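Side-chain contacts in aerobic respiration control sensor protein ArcB (Escherichia coli, PDB 2A0B), which signals for anaerobic repression of the arc modulon by activating ArcA through a four-step phosphorelay, and can dephosphorylate ArcA by the reverse route: residues L17-Y20 and L21-G25; E94-V97 and G98-E102. One frame throughout, in Å; residues are numbered along the deposited sequence.

In the fold
The chain is the C-terminal HPt domain of ArcB, an all-helical piece built round a four-helix bundle. Near its N terminus, contact 1 (17-20 with 21-25) occupies the last turns of helix 14-23 and the turn out of it, with side chains leaning on helix 26-52 and on the far end of helix 93-122. The chain then runs through helices 26-52, 56-72 and 76-85 before contact 2 (94-97 with 98-102) forms in the first turns of helix 93-122, packed against helices 76-85 and 26-52. Each contact lies within one unbroken stretch, so neither closes a loop, and they neither nest nor cross. Their centres lie about 34 Å apart, on opposite sides of the chain's centre.

Contact 1: residues L17-Y20 and L21-G25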
ATOM      1  N   LEU A  17     -14.399   2.322  -0.099  1.00 18.34           N
ATOM      2  CA  LEU A  17     -14.340   3.695  -0.534  1.00 17.95           C
ATOM      3  C   LEU A  17     -15.744   4.277  -0.752  1.00 19.10           C
ATOM      4  O   LEU A  17     -15.873   5.485  -0.446  1.00 20.60           O
ATOM      5  CB  LEU A  17     -13.492   3.791  -1.850  1.00 18.90           C
ATOM      6  CG  LEU A  17     -12.022   3.569  -1.490  1.00 19.23           C
ATOM      7  CD1 LEU A  17     -11.316   3.248  -2.858  1.00 21.03           C
ATOM      8  CD2 LEU A  17     -11.299   4.756  -0.889  1.00 22.17           C
ATOM      9  N   GLU A  18     -16.671   3.505  -1.272  1.00 19.66           N
ATOM     10  CA  GLU A  18     -17.999   4.052  -1.544  1.00 20.81           C
ATOM     11  C   GLU A  18     -18.674   4.316  -0.161  1.00 22.18           C
ATOM     12  O   GLU A  18     -19.315   5.389  -0.084  1.00 22.80           O
ATOM     13  CB  GLU A  18     -18.825   3.118  -2.388  1.00 25.05           C
ATOM     14  CG  GLU A  18     -18.328   3.290  -3.842  1.00 30.18           C
ATOM     15  CD  GLU A  18     -19.181   2.611  -4.887  1.00 34.64           C
ATOM     16  OE1 GLU A  18     -20.183   1.934  -4.594  1.00 37.57           O
ATOM     17  OE2 GLU A  18     -18.832   2.804  -6.088  1.00 35.53           O
ATOM     18  N   GLN A  19     -18.446   3.386   0.753  1.00 21.75           N
ATOM     19  CA  GLN A  19     -19.078   3.637   2.083  1.00 22.92           C
ATOM     20  C   GLN A  19     -18.412   4.858   2.675  1.00 22.92           C
ATOM     21  O   GLN A  19     -19.096   5.770   3.279  1.00 22.80           O
ATOM     22  CB  GLN A  19     -18.838   2.411   2.950  1.00 25.01           C
ATOM     23  CG  GLN A  19     -19.415   2.560   4.372  1.00 28.94           C
ATOM     24  CD  GLN A  19     -19.052   1.367   5.232  1.00 28.96           C
ATOM     25  OE1 GLN A  19     -19.915   0.520   5.470  1.00 32.78           O
ATOM     26  NE2 GLN A  19     -17.855   1.259   5.749  1.00 31.17           N
ATOM     27  N   TYR A  20     -17.103   5.026   2.620  1.00 19.67           N
ATOM     28  CA  TYR A  20     -16.414   6.182   3.120  1.00 21.02           C
ATOM     29  C   TYR A  20     -16.887   7.487   2.534  1.00 24.61           C
ATOM     30  O   TYR A  20     -17.066   8.502   3.289  1.00 24.73           O
ATOM     31  CB  TYR A  20     -14.901   6.026   2.927  1.00 27.63           C
ATOM     32  CG  TYR A  20     -14.292   5.398   4.157  1.00 33.37           C
ATOM     33  CD1 TYR A  20     -14.872   4.302   4.796  1.00 36.22           C
ATOM     34  CD2 TYR A  20     -13.123   5.911   4.674  1.00 37.21           C
ATOM     35  CE1 TYR A  20     -14.308   3.726   5.923  1.00 37.46           C
ATOM     36  CE2 TYR A  20     -12.538   5.345   5.798  1.00 40.35           C
ATOM     37  CZ  TYR A  20     -13.141   4.257   6.415  1.00 40.03           C
ATOM     38  OH  TYR A  20     -12.519   3.737   7.542  1.00 41.16           O
ATOM     39  N   LEU A  21     -17.194   7.559   1.257  1.00 21.53           N
ATOM     40  CA  LEU A  21     -17.670   8.772   0.615  1.00 25.15           C
ATOM     41  C   LEU A  21     -19.030   9.181   1.238  1.00 24.75           C
ATOM     42  O   LEU A  21     -19.253  10.384   1.360  1.00 28.06           O
ATOM     43  CB  LEU A  21     -17.838   8.605  -0.894  1.00 29.17           C
ATOM     44  CG  LEU A  21     -16.537   8.888  -1.681  1.00 33.31           C
ATOM     45  CD1 LEU A  21     -16.840   8.476  -3.124  1.00 35.09           C
ATOM     46  CD2 LEU A  21     -16.127  10.346  -1.607  1.00 34.18           C
ATOM     47  N   GLU A  22     -19.861   8.225   1.467  1.00 25.28           N
ATOM     48  CA  GLU A  22     -21.179   8.496   2.061  1.00 26.45           C
ATOM     49  C   GLU A  22     -20.994   8.917   3.506  1.00 27.62           C
ATOM     50  O   GLU A  22     -21.778   9.776   3.996  1.00 27.31           O
ATOM     51  CB  GLU A  22     -22.043   7.266   1.990  1.00 29.08           C
ATOM     52  CG  GLU A  22     -22.509   6.865   0.618  1.00 35.60           C
ATOM     53  CD  GLU A  22     -22.579   5.372   0.393  1.00 41.17           C
ATOM     54  OE1 GLU A  22     -22.979   4.567   1.269  1.00 43.59           O
ATOM     55  OE2 GLU A  22     -22.210   4.960  -0.743  1.00 44.42           O
ATOM     56  N   LEU A  23     -20.069   8.300   4.223  1.00 22.98           N
ATOM     57  CA  LEU A  23     -19.993   8.665   5.668  1.00 24.01           C
ATOM     58  C   LEU A  23     -19.178   9.878   5.996  1.00 27.99           C
ATOM     59  O   LEU A  23     -19.459  10.642   6.964  1.00 28.87           O
ATOM     60  CB  LEU A  23     -19.431   7.471   6.433  1.00 21.87           C
ATOM     61  CG  LEU A  23     -20.278   6.214   6.529  1.00 22.69           C
ATOM     62  CD1 LEU A  23     -19.346   5.115   7.034  1.00 24.12           C
ATOM     63  CD2 LEU A  23     -21.446   6.412   7.512  1.00 24.97           C
ATOM     64  N   VAL A  24     -18.041  10.125   5.342  1.00 25.20           N
ATOM     65  CA  VAL A  24     -17.113  11.187   5.641  1.00 27.03           C
ATOM     66  C   VAL A  24     -16.956  12.187   4.511  1.00 29.46           C
ATOM     67  O   VAL A  24     -16.588  13.334   4.768  1.00 32.74           O
ATOM     68  CB  VAL A  24     -15.754  10.662   6.124  1.00 29.50           C
ATOM     69  CG1 VAL A  24     -15.875   9.492   7.107  1.00 31.26           C
ATOM     70  CG2 VAL A  24     -14.899  10.179   4.954  1.00 30.46           C
ATOM     71  N   GLY A  25     -17.172  11.784   3.261  1.00 29.01           N
ATOM     72  CA  GLY A  25     -16.966  12.681   2.112  1.00 30.83           C
ATOM     73  C   GLY A  25     -15.537  12.489   1.579  1.00 31.04           C
ATOM     74  O   GLY A  25     -14.675  11.920   2.239  1.00 29.54           O
TER
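Tyr-20, Leu-21 and Gln-19 carry this contact, which shows how a helix spends its last carbonyls. The O of Tyr-20 takes two donors: Val-24 N reaches it over 2.8 Å in a nearly straight bond (169°), while Gly-25 N comes in on a lone pair in the carbonyl plane at a longer 3.3 Å. Gly-25 has a positive phi, at which a CB would jam against the carbonyl O of Val-24, and here the chain leaves the helix. The same acceptor is flanked by a methyl, Val-24 CG2 lying 3.2 Å from Tyr-20 O. One turn back, Leu-21 N bonds to Leu-17 O at 3.0 Å, and the leucine side chain runs on to Pro-26 and Ile-29 of helix 26-52 and Ala-122 of helix 93-122. Ile-29 also receives the Tyr-20 side chain. On the outer side Gln-19 and Leu-23 lie alongside each other; with CG anti to the backbone N (chi1 179°), Gln-19 brings that carbon to 3.7 Å from Leu-23 CD1. Glu-22 is less at ease. Its OE2 stands 3.0 Å from Glu-18 O, two acceptors facing one another, and 5.3 Å from Glu-18 OE1. Such negative surroundings at the C-terminal end of a helix would probably raise the proton affinity of the Glu-22 carboxylate.

Contact 2: residues E94-V97 and G98-E102; sequences EDNV and GEWIE
Asn-96 lays its CB over the six-membered ring of Trp-100, a CH-pi contact with the carbon 3.8 Å from the ring centroid and 20° off the normal. The backbone O of Asn-96 sits above the same face and also accepts from Trp-100 N at 2.9 Å. Val-97 O takes Ile-101 N in the next bond, at 3.0 Å. Gly-98 N and Glu-99 N do not bond directly to the carbonyls four residues back, and a water bridges each pair: one molecule accepts from Gly-98 N and donates to Glu-94 O (2.9 Å), a second accepts from Glu-99 N and donates to Asp-95 O (2.7 Å). The result is a hydrated kink in helix 93-122 of the HPt four-helix bundle, on the same helix as zinc-site residues Asp-95, Glu-103 and Glu-107. With Trp-100 CG anti to its own carbonyl carbon (chi1 -69°), the indole folds back along the helix, and its CE3 comes to 4.2 Å from Val-97 CB. An alanine here is likely to leave Asn-96 CB without its aromatic face and to open a gap toward Leu-81, Gln-84 and Ile-85 of helix 76-85. Ile-101 also touches Ile-85, and reaches Leu-47 and Leu-51 of helix 26-52.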
ATOM      1  N   GLU A  94      10.999 -16.329   1.601  1.00 18.95           N
ATOM      2  CA  GLU A  94      12.401 -16.056   1.347  1.00 23.15           C
ATOM      3  C   GLU A  94      12.664 -15.898  -0.186  1.00 19.17           C
ATOM      4  O   GLU A  94      13.489 -15.025  -0.471  1.00 22.44           O
ATOM      5  CB  GLU A  94      13.210 -17.280   1.858  1.00 26.96           C
ATOM      6  CG  GLU A  94      13.399 -17.276   3.367  1.00 33.20           C
ATOM      7  CD  GLU A  94      14.452 -16.344   3.906  1.00 37.67           C
ATOM      8  OE1 GLU A  94      15.319 -15.830   3.167  1.00 41.68           O
ATOM      9  OE2 GLU A  94      14.479 -16.073   5.139  1.00 39.80           O
ATOM     10  N   ASP A  95      11.938 -16.672  -0.945  1.00 21.02           N
ATOM     11  CA  ASP A  95      12.188 -16.574  -2.410  1.00 21.67           C
ATOM     12  C   ASP A  95      11.663 -15.265  -3.010  1.00 21.89           C
ATOM     13  O   ASP A  95      12.153 -14.772  -4.006  1.00 22.54           O
ATOM     14  CB  ASP A  95      11.455 -17.648  -3.166  1.00 22.05           C
ATOM     15  CG  ASP A  95      12.161 -19.073  -3.097  1.00 19.94           C
ATOM     16  OD1 ASP A  95      13.284 -18.993  -2.664  1.00 27.35           O
ATOM     17  OD2 ASP A  95      11.252 -19.857  -3.362  1.00 24.68           O
ATOM     18  N   ASN A  96      10.531 -14.772  -2.437  1.00 20.45           N
ATOM     19  CA  ASN A  96       9.807 -13.714  -3.124  1.00 21.63           C
ATOM     20  C   ASN A  96       9.778 -12.372  -2.382  1.00 19.12           C
ATOM     21  O   ASN A  96       9.411 -11.424  -3.102  1.00 19.90           O
ATOM     22  CB  ASN A  96       8.360 -14.241  -3.229  1.00 24.20           C
ATOM     23  CG  ASN A  96       8.184 -15.274  -4.346  1.00 30.36           C
ATOM     24  OD1 ASN A  96       9.159 -15.377  -5.098  1.00 31.25           O
ATOM     25  ND2 ASN A  96       7.034 -15.894  -4.425  1.00 30.35           N
ATOM     26  N   VAL A  97      10.300 -12.314  -1.177  1.00 18.95           N
ATOM     27  CA  VAL A  97      10.142 -10.958  -0.525  1.00 18.72           C
ATOM     28  C   VAL A  97      10.835  -9.858  -1.234  1.00 20.21           C
ATOM     29  O   VAL A  97      10.360  -8.705  -1.351  1.00 21.59           O
ATOM     30  CB  VAL A  97      10.510 -11.129   0.954  1.00 20.04           C
ATOM     31  CG1 VAL A  97      12.004 -11.282   1.183  1.00 21.12           C
ATOM     32  CG2 VAL A  97       9.943  -9.879   1.663  1.00 23.82           C
ATOM     33  N   GLY A  98      12.039 -10.083  -1.843  1.00 19.29           N
ATOM     34  CA  GLY A  98      12.706  -8.993  -2.585  1.00 20.44           C
ATOM     35  C   GLY A  98      11.849  -8.663  -3.836  1.00 18.60           C
ATOM     36  O   GLY A  98      11.902  -7.458  -4.181  1.00 21.04           O
ATOM     37  N   GLU A  99      11.185  -9.557  -4.498  1.00 19.28           N
ATOM     38  CA  GLU A  99      10.344  -9.302  -5.654  1.00 20.97           C
ATOM     39  C   GLU A  99       9.118  -8.447  -5.185  1.00 19.37           C
ATOM     40  O   GLU A  99       8.812  -7.467  -5.866  1.00 19.05           O
ATOM     41  CB  GLU A  99       9.830 -10.516  -6.391  1.00 25.29           C
ATOM     42  CG  GLU A  99       9.144 -10.168  -7.714  1.00 35.08           C
ATOM     43  CD  GLU A  99       9.600 -10.976  -8.911  1.00 40.84           C
ATOM     44  OE1 GLU A  99      10.657 -11.662  -8.849  1.00 44.98           O
ATOM     45  OE2 GLU A  99       8.925 -11.037  -9.973  1.00 43.62           O
ATOM     46  N   TRP A 100       8.558  -8.850  -4.033  1.00 18.79           N
ATOM     47  CA  TRP A 100       7.380  -8.009  -3.611  1.00 17.05           C
ATOM     48  C   TRP A 100       7.836  -6.652  -3.227  1.00 16.57           C
ATOM     49  O   TRP A 100       7.028  -5.704  -3.531  1.00 17.46           O
ATOM     50  CB  TRP A 100       6.809  -8.740  -2.383  1.00 16.98           C
ATOM     51  CG  TRP A 100       6.157 -10.047  -2.671  1.00 19.04           C
ATOM     52  CD1 TRP A 100       5.582 -10.507  -3.800  1.00 20.68           C
ATOM     53  CD2 TRP A 100       6.081 -11.144  -1.734  1.00 18.67           C
ATOM     54  NE1 TRP A 100       5.090 -11.778  -3.640  1.00 22.09           N
ATOM     55  CE2 TRP A 100       5.412 -12.186  -2.362  1.00 19.49           C
ATOM     56  CE3 TRP A 100       6.491 -11.250  -0.396  1.00 19.87           C
ATOM     57  CZ2 TRP A 100       5.119 -13.407  -1.738  1.00 22.52           C
ATOM     58  CZ3 TRP A 100       6.234 -12.492   0.209  1.00 19.30           C
ATOM     59  CH2 TRP A 100       5.566 -13.511  -0.441  1.00 20.12           C
ATOM     60  N   ILE A 101       8.969  -6.400  -2.656  1.00 15.12           N
ATOM     61  CA  ILE A 101       9.506  -5.095  -2.329  1.00 15.56           C
ATOM     62  C   ILE A 101       9.655  -4.303  -3.610  1.00 18.59           C
ATOM     63  O   ILE A 101       9.304  -3.160  -3.780  1.00 18.20           O
ATOM     64  CB  ILE A 101      10.740  -5.142  -1.458  1.00 18.54           C
ATOM     65  CG1 ILE A 101      10.326  -5.737  -0.065  1.00 19.86           C
ATOM     66  CG2 ILE A 101      11.456  -3.809  -1.440  1.00 19.20           C
ATOM     67  CD1 ILE A 101      11.574  -5.974   0.801  1.00 21.30           C
ATOM     68  N   GLU A 102      10.396  -4.906  -4.629  1.00 16.61           N
ATOM     69  CA  GLU A 102      10.537  -4.178  -5.885  1.00 17.91           C
ATOM     70  C   GLU A 102       9.225  -3.886  -6.566  1.00 18.49           C
ATOM     71  O   GLU A 102       9.086  -2.804  -7.169  1.00 19.90           O
ATOM     72  CB  GLU A 102      11.371  -5.136  -6.812  1.00 19.60           C
ATOM     73  CG  GLU A 102      11.659  -4.440  -8.135  1.00 23.47           C
ATOM     74  CD  GLU A 102      12.517  -3.209  -8.115  1.00 25.26           C
ATOM     75  OE1 GLU A 102      13.325  -2.896  -7.207  1.00 28.20           O
ATOM     76  OE2 GLU A 102      12.350  -2.462  -9.108  1.00 26.80           O
TER
HETATM   77  O   HOH W   1      13.758 -12.511  -1.833  1.00 33.25           O
HETATM   78  O   HOH W   2      12.792 -12.177  -4.379  1.00 28.98           O